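Local coordinates for protein N-acetyltransferase (PDB 4LUA) that probably transfers an acetyl group from acetyl-coenzyme A to an amine, as a GNAT-family N-acetyltransferase, at residues 141-146 and 156-161; 29-34 and 121-126; 82-87 and 113-118; 98-103 and 130-135. All blocks are in the same frame, centred on the assembly; numbering follows the deposited sequence. Where two conformers were deposited one is given.

Interaction 1 of 4, residues 141-146 and 156-161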
# COMPACT_ATOMS: atom_id res chain seq x y z
N LEU A 141 -13.63 -8.72 4.18
CA LEU A 141 -13.34 -10.14 4.39
C LEU A 141 -13.59 -10.40 5.85
O LEU A 141 -14.36 -11.32 6.22
CB LEU A 141 -11.83 -10.36 4.02
CG LEU A 141 -11.43 -11.85 3.98
CD1 LEU A 141 -10.18 -12.01 3.08
CD2 LEU A 141 -11.16 -12.48 5.37
N GLY A 142 -12.93 -9.64 6.70
CA GLY A 142 -13.12 -9.94 8.11
C GLY A 142 -12.38 -9.01 9.05
O GLY A 142 -11.98 -7.90 8.63
N PHE A 143 -12.20 -9.44 10.29
CA PHE A 143 -11.64 -8.60 11.37
C PHE A 143 -10.72 -9.50 12.15
O PHE A 143 -11.11 -10.60 12.64
CB PHE A 143 -12.76 -8.05 12.27
CG PHE A 143 -12.26 -7.35 13.53
CD1 PHE A 143 -11.87 -6.00 13.47
CD2 PHE A 143 -12.24 -8.00 14.74
CE1 PHE A 143 -11.42 -5.34 14.66
CE2 PHE A 143 -11.77 -7.37 15.92
CZ PHE A 143 -11.37 -6.03 15.86
N GLU A 144 -9.45 -9.10 12.24
CA GLU A 144 -8.46 -9.89 12.93
C GLU A 144 -7.94 -9.11 14.17
O GLU A 144 -7.46 -7.99 14.05
CB GLU A 144 -7.31 -10.17 11.99
CG GLU A 144 -6.33 -11.17 12.65
CD GLU A 144 -5.08 -11.43 11.80
OE1 GLU A 144 -4.95 -10.91 10.67
OE2 GLU A 144 -4.18 -12.14 12.30
N LYS A 145 -8.03 -9.71 15.35
CA LYS A 145 -7.48 -9.07 16.58
C LYS A 145 -5.95 -9.14 16.57
O LYS A 145 -5.37 -10.14 16.11
CB LYS A 145 -8.03 -9.76 17.83
CG LYS A 145 -9.46 -9.41 18.07
CD LYS A 145 -9.64 -8.76 19.43
CE LYS A 145 -9.13 -9.64 20.57
NZ LYS A 145 -9.27 -8.96 21.90
N ASN A 146 -5.28 -8.08 17.06
CA ASN A 146 -3.81 -8.10 17.18
C ASN A 146 -3.15 -8.53 15.86
O ASN A 146 -2.23 -9.37 15.84
CB ASN A 146 -3.40 -9.03 18.32
CG ASN A 146 -4.06 -8.63 19.63
OD1 ASN A 146 -4.08 -7.44 19.97
ND2 ASN A 146 -4.63 -9.60 20.34
N ASP A 156 -5.75 -4.09 16.05
CA ASP A 156 -6.69 -4.94 15.32
C ASP A 156 -6.86 -4.39 13.89
O ASP A 156 -6.71 -3.19 13.65
CB ASP A 156 -8.07 -4.86 15.99
CG ASP A 156 -8.06 -5.27 17.42
OD1 ASP A 156 -7.15 -6.03 17.85
OD2 ASP A 156 -8.99 -4.81 18.16
N GLU A 157 -7.14 -5.26 12.92
CA GLU A 157 -7.32 -4.81 11.55
C GLU A 157 -8.54 -5.41 10.90
O GLU A 157 -8.89 -6.59 11.17
CB GLU A 157 -6.12 -5.21 10.70
CG GLU A 157 -4.86 -4.44 11.11
CD GLU A 157 -3.76 -4.68 10.18
OE1 GLU A 157 -3.29 -5.85 10.04
OE2 GLU A 157 -3.34 -3.69 9.55
N HIS A 158 -9.13 -4.63 10.00
CA HIS A 158 -10.09 -5.17 9.03
C HIS A 158 -9.31 -5.68 7.83
O HIS A 158 -8.30 -5.09 7.41
CB HIS A 158 -11.12 -4.15 8.55
CG HIS A 158 -12.09 -3.77 9.62
ND1 HIS A 158 -12.09 -2.52 10.21
CD2 HIS A 158 -13.03 -4.50 10.26
CE1 HIS A 158 -13.02 -2.49 11.15
NE2 HIS A 158 -13.58 -3.70 11.24
N TRP A 159 -9.77 -6.79 7.25
CA TRP A 159 -9.20 -7.26 6.01
C TRP A 159 -10.27 -7.06 4.94
O TRP A 159 -11.43 -7.37 5.15
CB TRP A 159 -8.94 -8.79 6.12
CG TRP A 159 -7.67 -9.04 6.86
CD1 TRP A 159 -7.52 -9.34 8.22
CD2 TRP A 159 -6.36 -8.99 6.30
NE1 TRP A 159 -6.17 -9.50 8.50
CE2 TRP A 159 -5.44 -9.28 7.35
CE3 TRP A 159 -5.87 -8.74 5.01
CZ2 TRP A 159 -4.04 -9.32 7.13
CZ3 TRP A 159 -4.49 -8.79 4.79
CH2 TRP A 159 -3.60 -9.08 5.87
N LEU A 160 -9.87 -6.52 3.78
CA LEU A 160 -10.78 -6.34 2.65
C LEU A 160 -10.17 -7.03 1.45
O LEU A 160 -8.96 -7.19 1.38
CB LEU A 160 -10.89 -4.82 2.32
CG LEU A 160 -11.80 -4.01 3.29
CD1 LEU A 160 -11.10 -3.77 4.64
CD2 LEU A 160 -12.13 -2.60 2.64
N PHE A 161 -11.01 -7.35 0.47
CA PHE A 161 -10.51 -7.99 -0.73
C PHE A 161 -11.17 -7.38 -1.95
O PHE A 161 -12.30 -6.86 -1.89
CB PHE A 161 -10.78 -9.51 -0.71
CG PHE A 161 -12.24 -9.87 -0.89
CD1 PHE A 161 -12.80 -10.04 -2.16
CD2 PHE A 161 -13.04 -10.00 0.24
CE1 PHE A 161 -14.18 -10.36 -2.31
CE2 PHE A 161 -14.42 -10.34 0.10
CZ PHE A 161 -14.98 -10.52 -1.16
O HOH W 1 -7.36 -6.73 20.40
O HOH W 2 -4.82 -4.89 19.08

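Interaction 2 of 4, residues 29-34 and 121-126. With GOL (glycerol), chain B.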
# COMPACT_ATOMS: atom_id res chain seq x y z
N PHE A 29 -0.91 4.80 4.87
CA PHE A 29 -2.33 5.19 4.65
C PHE A 29 -3.37 4.31 5.37
O PHE A 29 -4.44 4.83 5.72
CB PHE A 29 -2.55 5.10 3.12
CG PHE A 29 -3.93 5.55 2.67
CD1 PHE A 29 -4.16 6.89 2.44
CD2 PHE A 29 -4.93 4.61 2.48
CE1 PHE A 29 -5.46 7.32 1.97
CE2 PHE A 29 -6.21 5.04 2.05
CZ PHE A 29 -6.43 6.37 1.81
N THR A 30 -3.06 3.03 5.58
CA THR A 30 -4.01 2.13 6.26
C THR A 30 -3.70 1.92 7.70
O THR A 30 -4.42 1.15 8.36
CB THR A 30 -4.01 0.72 5.59
OG1 THR A 30 -2.73 0.07 5.70
CG2 THR A 30 -4.35 0.88 4.10
N GLN A 31 -2.66 2.58 8.25
CA GLN A 31 -2.31 2.37 9.65
C GLN A 31 -2.70 3.58 10.49
O GLN A 31 -3.69 4.25 10.18
CB GLN A 31 -0.83 2.01 9.79
CG GLN A 31 -0.56 0.75 8.99
CD GLN A 31 0.89 0.29 8.97
OE1 GLN A 31 1.84 0.95 9.47
NE2 GLN A 31 1.08 -0.88 8.34
N ASP A 32 -2.00 3.85 11.59
CA ASP A 32 -2.47 4.90 12.48
C ASP A 32 -1.70 6.21 12.28
O ASP A 32 -0.55 6.23 11.84
CB ASP A 32 -2.30 4.38 13.93
CG ASP A 32 -2.72 5.39 14.98
OD1 ASP A 32 -3.96 5.53 15.16
OD2 ASP A 32 -1.84 6.00 15.68
N SER A 33 -2.35 7.31 12.62
CA SER A 33 -1.77 8.65 12.47
C SER A 33 -0.52 8.87 13.30
O SER A 33 0.35 9.69 12.93
CB SER A 33 -2.85 9.69 12.83
OG SER A 33 -3.20 9.67 14.19
N HIS A 34 -0.42 8.17 14.41
CA HIS A 34 0.82 8.25 15.18
C HIS A 34 1.65 6.97 15.09
O HIS A 34 2.89 7.04 15.06
CB HIS A 34 0.52 8.54 16.63
CG HIS A 34 1.76 8.65 17.45
ND1 HIS A 34 2.08 7.74 18.43
CD2 HIS A 34 2.78 9.55 17.42
CE1 HIS A 34 3.23 8.08 18.99
NE2 HIS A 34 3.69 9.16 18.39
N SER A 121 -5.14 -4.70 4.36
CA SER A 121 -5.45 -4.69 5.78
C SER A 121 -5.48 -3.24 6.27
O SER A 121 -4.69 -2.41 5.79
CB SER A 121 -4.41 -5.51 6.62
OG SER A 121 -3.10 -4.97 6.30
N ILE A 122 -6.43 -2.96 7.17
CA ILE A 122 -6.62 -1.53 7.60
C ILE A 122 -6.79 -1.56 9.10
O ILE A 122 -7.63 -2.31 9.67
CB ILE A 122 -7.90 -0.94 6.93
CG1 ILE A 122 -7.80 -1.07 5.40
CG2 ILE A 122 -8.07 0.56 7.33
CD1 ILE A 122 -9.08 -0.54 4.68
N VAL A 123 -6.05 -0.70 9.83
CA VAL A 123 -6.26 -0.67 11.26
C VAL A 123 -7.71 -0.33 11.59
O VAL A 123 -8.38 0.47 10.90
CB VAL A 123 -5.31 0.36 11.89
CG1 VAL A 123 -5.71 0.70 13.32
CG2 VAL A 123 -3.85 -0.20 11.81
N SER A 124 -8.21 -0.96 12.63
CA SER A 124 -9.67 -1.02 12.77
C SER A 124 -10.46 0.26 12.94
O SER A 124 -11.64 0.26 12.60
CB SER A 124 -10.06 -2.04 13.81
OG SER A 124 -9.67 -1.57 15.07
N ASN A 125 -9.84 1.33 13.45
CA ASN A 125 -10.64 2.56 13.57
C ASN A 125 -10.30 3.54 12.45
O ASN A 125 -10.83 4.66 12.46
CB ASN A 125 -10.38 3.18 14.93
CG ASN A 125 -8.91 3.52 15.14
OD1 ASN A 125 -8.00 2.95 14.48
ND2 ASN A 125 -8.64 4.45 16.07
N ASN A 126 -9.52 3.11 11.46
CA ASN A 126 -9.21 3.98 10.31
C ASN A 126 -10.35 3.91 9.28
O ASN A 126 -10.22 3.30 8.20
CB ASN A 126 -7.84 3.64 9.70
CG ASN A 126 -7.38 4.66 8.72
OD1 ASN A 126 -8.19 5.47 8.16
ND2 ASN A 126 -6.07 4.62 8.41
C1 GOL B . -8.14 8.82 4.83
O1 GOL B . -9.13 9.83 5.19
C2 GOL B . -7.23 8.50 6.03
O2 GOL B . -8.02 8.07 7.15
C3 GOL B . -6.14 7.45 5.62
O3 GOL B . -5.26 7.28 6.72
O HOH W 3 -1.38 -2.61 7.61
O HOH W 4 -5.75 4.79 17.15

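Interaction 3 of 4, residues 82-87 and 113-118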
# COMPACT_ATOMS: atom_id res chain seq x y z
N HIS A 82 -0.83 -18.81 -3.98
CA HIS A 82 -0.39 -17.45 -3.72
C HIS A 82 -1.56 -16.53 -3.39
O HIS A 82 -2.69 -16.74 -3.82
CB HIS A 82 0.34 -16.91 -4.95
CG HIS A 82 -0.55 -16.75 -6.14
ND1 HIS A 82 -0.34 -15.78 -7.10
CD2 HIS A 82 -1.66 -17.42 -6.52
CE1 HIS A 82 -1.28 -15.87 -8.02
NE2 HIS A 82 -2.09 -16.86 -7.69
N LYS A 83 -1.25 -15.49 -2.62
CA LYS A 83 -2.18 -14.41 -2.35
C LYS A 83 -1.40 -13.14 -2.63
O LYS A 83 -0.19 -13.12 -2.47
CB LYS A 83 -2.61 -14.42 -0.89
CG LYS A 83 -3.41 -15.64 -0.47
CD LYS A 83 -4.84 -15.55 -0.97
CE LYS A 83 -5.70 -16.64 -0.37
NZ LYS A 83 -7.08 -16.62 -0.93
N SER A 84 -2.08 -12.07 -3.04
CA SER A 84 -1.41 -10.80 -3.19
C SER A 84 -1.95 -9.72 -2.25
O SER A 84 -3.10 -9.57 -2.16
CB SER A 84 -1.51 -10.34 -4.62
OG SER A 84 -0.51 -10.98 -5.37
N LEU A 85 -1.05 -9.00 -1.59
CA LEU A 85 -1.42 -8.00 -0.57
C LEU A 85 -0.90 -6.67 -0.96
O LEU A 85 0.22 -6.55 -1.40
CB LEU A 85 -0.74 -8.33 0.79
CG LEU A 85 -1.47 -9.27 1.75
CD1 LEU A 85 -1.91 -10.55 1.09
CD2 LEU A 85 -0.54 -9.55 2.94
N ILE A 86 -1.71 -5.64 -0.73
CA ILE A 86 -1.19 -4.28 -0.90
C ILE A 86 -0.59 -3.86 0.42
O ILE A 86 -1.21 -4.07 1.48
CB ILE A 86 -2.36 -3.33 -1.30
CG1 ILE A 86 -2.94 -3.75 -2.64
CG2 ILE A 86 -1.83 -1.84 -1.29
CD1 ILE A 86 -4.28 -3.04 -2.95
N LYS A 87 0.63 -3.34 0.36
CA LYS A 87 1.43 -2.99 1.54
C LYS A 87 2.18 -1.69 1.28
O LYS A 87 2.34 -1.25 0.12
CB LYS A 87 2.49 -4.13 1.83
CG LYS A 87 1.76 -5.34 2.38
CD LYS A 87 2.71 -6.40 2.85
CE LYS A 87 2.87 -6.41 4.36
NZ LYS A 87 4.08 -7.20 4.74
N ASN A 113 -2.08 -9.30 -14.90
CA ASN A 113 -1.05 -10.28 -14.66
C ASN A 113 -1.67 -11.52 -14.05
O ASN A 113 -1.00 -12.33 -13.45
CB ASN A 113 0.05 -9.66 -13.79
CG ASN A 113 0.96 -8.75 -14.61
OD1 ASN A 113 1.82 -9.26 -15.34
ND2 ASN A 113 0.73 -7.42 -14.57
N ASN A 114 -2.99 -11.62 -14.24
CA ASN A 114 -3.75 -12.82 -13.93
C ASN A 114 -3.75 -13.23 -12.45
O ASN A 114 -3.88 -14.41 -12.11
CB ASN A 114 -3.35 -13.97 -14.85
CG ASN A 114 -3.55 -13.63 -16.33
OD1 ASN A 114 -2.58 -13.54 -17.11
ND2 ASN A 114 -4.82 -13.39 -16.73
N TYR A 115 -3.66 -12.23 -11.59
CA TYR A 115 -3.81 -12.42 -10.15
C TYR A 115 -5.25 -12.78 -9.85
O TYR A 115 -6.16 -12.39 -10.59
CB TYR A 115 -3.52 -11.10 -9.43
CG TYR A 115 -2.07 -10.63 -9.34
CD1 TYR A 115 -1.28 -10.45 -10.45
CD2 TYR A 115 -1.52 -10.31 -8.11
CE1 TYR A 115 0.04 -10.00 -10.34
CE2 TYR A 115 -0.20 -9.88 -8.00
CZ TYR A 115 0.57 -9.73 -9.12
OH TYR A 115 1.88 -9.29 -8.98
N GLU A 116 -5.48 -13.53 -8.76
CA GLU A 116 -6.82 -14.00 -8.44
C GLU A 116 -7.52 -13.04 -7.48
O GLU A 116 -8.75 -12.85 -7.54
CB GLU A 116 -6.79 -15.35 -7.72
CG GLU A 116 -6.11 -16.50 -8.43
CD GLU A 116 -6.24 -17.79 -7.62
OE1 GLU A 116 -6.31 -17.71 -6.36
OE2 GLU A 116 -6.31 -18.88 -8.24
N SER A 117 -6.76 -12.41 -6.60
CA SER A 117 -7.41 -11.47 -5.70
C SER A 117 -6.38 -10.50 -5.17
O SER A 117 -5.15 -10.72 -5.35
CB SER A 117 -8.08 -12.15 -4.49
OG SER A 117 -8.93 -11.18 -3.81
N LEU A 118 -6.89 -9.41 -4.61
CA LEU A 118 -6.00 -8.43 -4.02
C LEU A 118 -6.54 -8.28 -2.63
O LEU A 118 -7.78 -8.08 -2.46
CB LEU A 118 -6.16 -7.03 -4.65
CG LEU A 118 -5.51 -6.67 -5.93
CD1 LEU A 118 -6.06 -5.30 -6.30
CD2 LEU A 118 -4.04 -6.62 -5.60
O HOH W 5 -5.17 -13.17 -3.71

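Interaction 4 of 4, residues 98-103 and 130-135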
# COMPACT_ATOMS: atom_id res chain seq x y z
N ILE A 98 -4.85 11.22 -5.47
CA ILE A 98 -3.62 10.55 -5.88
C ILE A 98 -3.69 9.05 -5.54
O ILE A 98 -3.39 8.16 -6.37
CB ILE A 98 -2.36 11.14 -5.14
CG1 ILE A 98 -2.18 12.62 -5.45
CG2 ILE A 98 -1.06 10.36 -5.51
CD1 ILE A 98 -1.97 12.84 -6.81
N ASN A 99 -4.09 8.73 -4.30
CA ASN A 99 -4.08 7.33 -3.93
C ASN A 99 -5.12 6.54 -4.71
O ASN A 99 -4.91 5.35 -4.97
CB ASN A 99 -4.26 7.12 -2.39
CG ASN A 99 -3.53 5.87 -1.90
OD1 ASN A 99 -2.47 5.53 -2.45
ND2 ASN A 99 -4.09 5.21 -0.88
N SER A 100 -6.26 7.14 -5.06
CA SER A 100 -7.28 6.40 -5.83
C SER A 100 -6.70 6.09 -7.19
O SER A 100 -6.96 4.97 -7.70
CB SER A 100 -8.57 7.22 -6.02
OG SER A 100 -9.28 7.25 -4.78
N GLU A 101 -5.95 7.03 -7.78
CA GLU A 101 -5.32 6.73 -9.09
C GLU A 101 -4.33 5.57 -8.92
O GLU A 101 -4.28 4.60 -9.72
CB GLU A 101 -4.62 7.95 -9.67
CG GLU A 101 -5.54 8.85 -10.46
CD GLU A 101 -4.78 10.07 -11.01
OE1 GLU A 101 -3.57 9.93 -11.32
OE2 GLU A 101 -5.40 11.16 -11.12
N LEU A 102 -3.57 5.58 -7.81
CA LEU A 102 -2.59 4.52 -7.55
C LEU A 102 -3.24 3.13 -7.32
O LEU A 102 -2.85 2.12 -7.94
CB LEU A 102 -1.70 4.91 -6.34
CG LEU A 102 -0.66 3.86 -5.96
CD1 LEU A 102 0.33 3.48 -7.11
CD2 LEU A 102 0.14 4.44 -4.81
N ILE A 103 -4.26 3.04 -6.45
CA ILE A 103 -4.86 1.75 -6.15
C ILE A 103 -5.68 1.28 -7.37
O ILE A 103 -5.71 0.08 -7.67
CB ILE A 103 -5.69 1.84 -4.85
CG1 ILE A 103 -4.81 2.30 -3.68
CG2 ILE A 103 -6.34 0.50 -4.59
CD1 ILE A 103 -3.52 1.40 -3.44
N LYS A 130 -10.91 2.73 5.21
CA LYS A 130 -11.89 1.69 4.86
C LYS A 130 -12.90 2.23 3.83
O LYS A 130 -13.20 1.55 2.83
CB LYS A 130 -12.61 1.20 6.14
CG LYS A 130 -13.38 -0.12 5.94
CD LYS A 130 -13.85 -0.73 7.29
CE LYS A 130 -15.38 -0.65 7.45
NZ LYS A 130 -15.76 -0.53 8.93
N VAL A 131 -13.42 3.46 4.03
CA VAL A 131 -14.34 4.03 3.05
C VAL A 131 -13.69 4.27 1.68
O VAL A 131 -14.31 4.04 0.63
CB VAL A 131 -14.95 5.34 3.61
CG1 VAL A 131 -15.65 6.16 2.50
CG2 VAL A 131 -15.94 4.96 4.72
N PHE A 132 -12.42 4.69 1.71
CA PHE A 132 -11.67 4.89 0.47
C PHE A 132 -11.62 3.54 -0.31
O PHE A 132 -11.89 3.51 -1.52
CB PHE A 132 -10.26 5.38 0.86
CG PHE A 132 -9.25 5.25 -0.23
CD1 PHE A 132 -8.48 4.05 -0.36
CD2 PHE A 132 -9.01 6.31 -1.10
CE1 PHE A 132 -7.52 3.96 -1.41
CE2 PHE A 132 -8.01 6.21 -2.09
CZ PHE A 132 -7.32 5.03 -2.26
N TYR A 133 -11.29 2.46 0.39
CA TYR A 133 -11.19 1.18 -0.31
C TYR A 133 -12.51 0.63 -0.74
O TYR A 133 -12.64 0.03 -1.82
CB TYR A 133 -10.49 0.14 0.59
CG TYR A 133 -8.99 0.10 0.33
CD1 TYR A 133 -8.53 -0.59 -0.78
CD2 TYR A 133 -8.07 0.68 1.21
CE1 TYR A 133 -7.18 -0.68 -1.06
CE2 TYR A 133 -6.70 0.57 0.93
CZ TYR A 133 -6.31 -0.14 -0.19
OH TYR A 133 -4.96 -0.29 -0.44
N SER A 134 -13.56 0.86 0.07
CA SER A 134 -14.90 0.41 -0.32
C SER A 134 -15.33 1.13 -1.61
O SER A 134 -15.98 0.54 -2.49
CB SER A 134 -15.91 0.72 0.81
OG SER A 134 -17.22 0.37 0.41
N ALA A 135 -14.96 2.41 -1.72
CA ALA A 135 -15.37 3.16 -2.89
C ALA A 135 -14.69 2.62 -4.17
O ALA A 135 -15.19 2.83 -5.29
CB ALA A 135 -15.02 4.66 -2.69
O HOH W 6 -11.60 5.86 -3.33

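Interaction 1 of 4, residues 141-146 and 156-161
The indole of W159 has E144 at its edge, and the carboxylate of E144 lies nearly coplanar with the ring, the planes 26° apart. Both side chains sit on the same face of an antiparallel beta hairpin formed by strands 139-150 and 153-163. W159 NE1 donates to E144 OE1 at 2.9 Å, using the anti lone pair of that oxygen. E144 is extended from its first torsion outward (chi1 -172°), and this lays it alongside the indole. On the other face of the hairpin, the rings of F143 and H158 meet obliquely, with centroids 5.4 Å apart. G142 O lies at the edge of the H158 imidazole. The far end of the F143 ring rests against D156, with CZ 3.5 Å from D156 CB.

The backbone pairs E144 with E157 through two hydrogen bonds. Further along, L141 and G142 both face W159 and form a classic beta bulge. W159 O takes both of their N-H groups from the same face of its carbonyl plane, at 2.8 Å from L141 N and 3.1 Å from G142 N. L141 CB also packs at the edge of the F161 ring. Strand 117-123 flanks 153-163 on its other side. Where the chain turns a corner at K145 and N146, D156 OD1 accepts from N146 N at 2.9 Å, on the anti side of the carboxylate.

Interaction 2 of 4, residues 29-34 and 121-126
V123 N donates to T30 O at 2.9 Å, in a nearly straight bond at the end of strand 117-123. The second polar grip is the amide of N126. Its ND2 donates to Q31 O at 3.0 Å, in the plane of that carbonyl, but the bond is bent (131° at the hydrogen) and the acceptor is tilted 30° from the amide plane. ND2 also makes a weak bond to F29 O and a bond to glycerol O3, so three acceptors share its two N-H groups. N126 CG stands anti to its backbone N (chi1 -169°), which carries the amide toward these carbonyls. OD1 accepts from A129 N, making N126 the N-cap of helix 127-135.

The glycerol, probably from the crystallisation liquor, may mark a pocket. Its O3 donates to F29 O at 2.8 Å, its O2 donates to N126 OD1 at 2.8 Å, and K96 NZ binds it too. Glycerol C3 lies over one face of the F29 ring.

Water joins Q31 NE2 to S121 OG and D32 OD1 to N125 ND2. Q31 OE1 accepts from Q37 N, and T30 OG1 bonds to E28 OE1. D32 OD2 accepts from H34 N in an Asx turn. V123 CG2 touches Q31 CA at 3.7 Å, and the T30 and I122 side chains cross at about a right angle.

The loop between helices 15-25 and 41-48 thus covers the end of strand 117-123, where the type I turn V123-N126 leads into helix 127-135 of the GNAT fold. I122 packs on A129 and Y133 of that helix, and the F29 ring meets F132 edge-to-face.

Interaction 3 of 4, residues 82-87 and 113-118
The first torsion of Y115 (chi1 -74°) sets CG beside the backbone N and brings the ring to strand 83-91, with its edge against S84. S84 CB lies in the ring plane, 3.5 Å from Y115 CD2. S84 OG is buried with no partner in the model, and its modelled position, crowded on the tyrosine ring, is doubtful.

Deeper in, I86 CG1 packs against L118 CD2 at 4.3 Å, a loose apolar touch. At the outer end, H82 and E116 cross obliquely. The approach is loose: NE2 of the poorly ordered H82 is 4.1 Å from E116 CG. H82 ND1 is bonded to Q74 NE2.

No direct hydrogen bond joins the two segments. A water stands between S84 N and S117 O, and both of its bonds are weak. The backbones come nearest at S84 and L118, with CA atoms 5.2 Å apart. S84 and I86 both make backbone hydrogen bonds with L119, the residue just after the second segment.

N114, with positive phi, is the C-prime residue of a Schellman motif that ends helix 96-112. Strands 83-91 and 117-123 run roughly parallel here, joined by that helix in a beta-alpha-beta crossover. In GNAT enzymes this strand pair splays apart, and the opening usually receives acetyl-CoA. Y115 and L118 pack on A110 of the helix and on L72 of strand 65-75.

Interaction 4 of 4, residues 98-103 and 130-135
Helix segments 98-103 and 130-135 cross at -48° with axes 11.0 Å apart at closest approach, and the nearest CA atoms, those of S100 and F132, are 7.8 Å apart. Large side chains fill the gap, above all the ring of F132. With chi1 at 163°, this ring is carried away from its own helix toward helix 96-112. There the ring meets N99, S100 and I103. I103 CG1 sits at the edge, near the ring plane, 3.9 Å from F132 CE1. S100 OG approaches obliquely at 3.2 Å from F132 CE2. The side chains of N99 and F132 cross at about a right angle, although the amide and ring planes are only 16° apart. N99 ND2 is 3.5 Å from F132 CZ.

Y133, on the same helix, extends the patch. I103 CG2 touches Y133 CE1 at 3.8 Å, and I103 CD1 reaches Y133 OH. F132 CE1 lies over the centre of one face of the Y133 ring, so the two aromatic side chains also brace each other.

The polar atoms of this buried contact look mainly to other partners. N99 ND2 bonds to N89 OD1, which fixes the amide beside the ring. Y133 OH has a weak hydrogen bond to T120 OG1. S100 OG is bonded to K96 O, and it accepts from a water that also donates to F132 O at 3.0 Å. Helices 96-112 and 127-135 of the GNAT fold are therefore joined by aromatic and aliphatic packing, with the N99 amide and S100 hydroxyl against the ring, and by one water bridge, with no direct hydrogen bond between the segments.

Interactions 2 and 4 are buried, interaction 3 is partly buried, and interaction 1 lies at the surface. Interaction 1 is mostly regular backbone pairing, with polar side chains at its margins. Interaction 4 is chiefly side-chain packing, apart from one water. Interaction 2 mixes backbone and amide bonds, while interaction 3 has little polar linkage. Interactions 2 and 3 use opposite ends of strand 117-123, their centres about 21 Å apart. Interaction 1 adjoins that strand through H158 N and I122 O, 2.8 Å apart. F29 of interaction 2 touches N99 and F132 of interaction 4, and I86 of interaction 3 reaches Y133, so interaction 4 touches both interaction 2 and interaction 3.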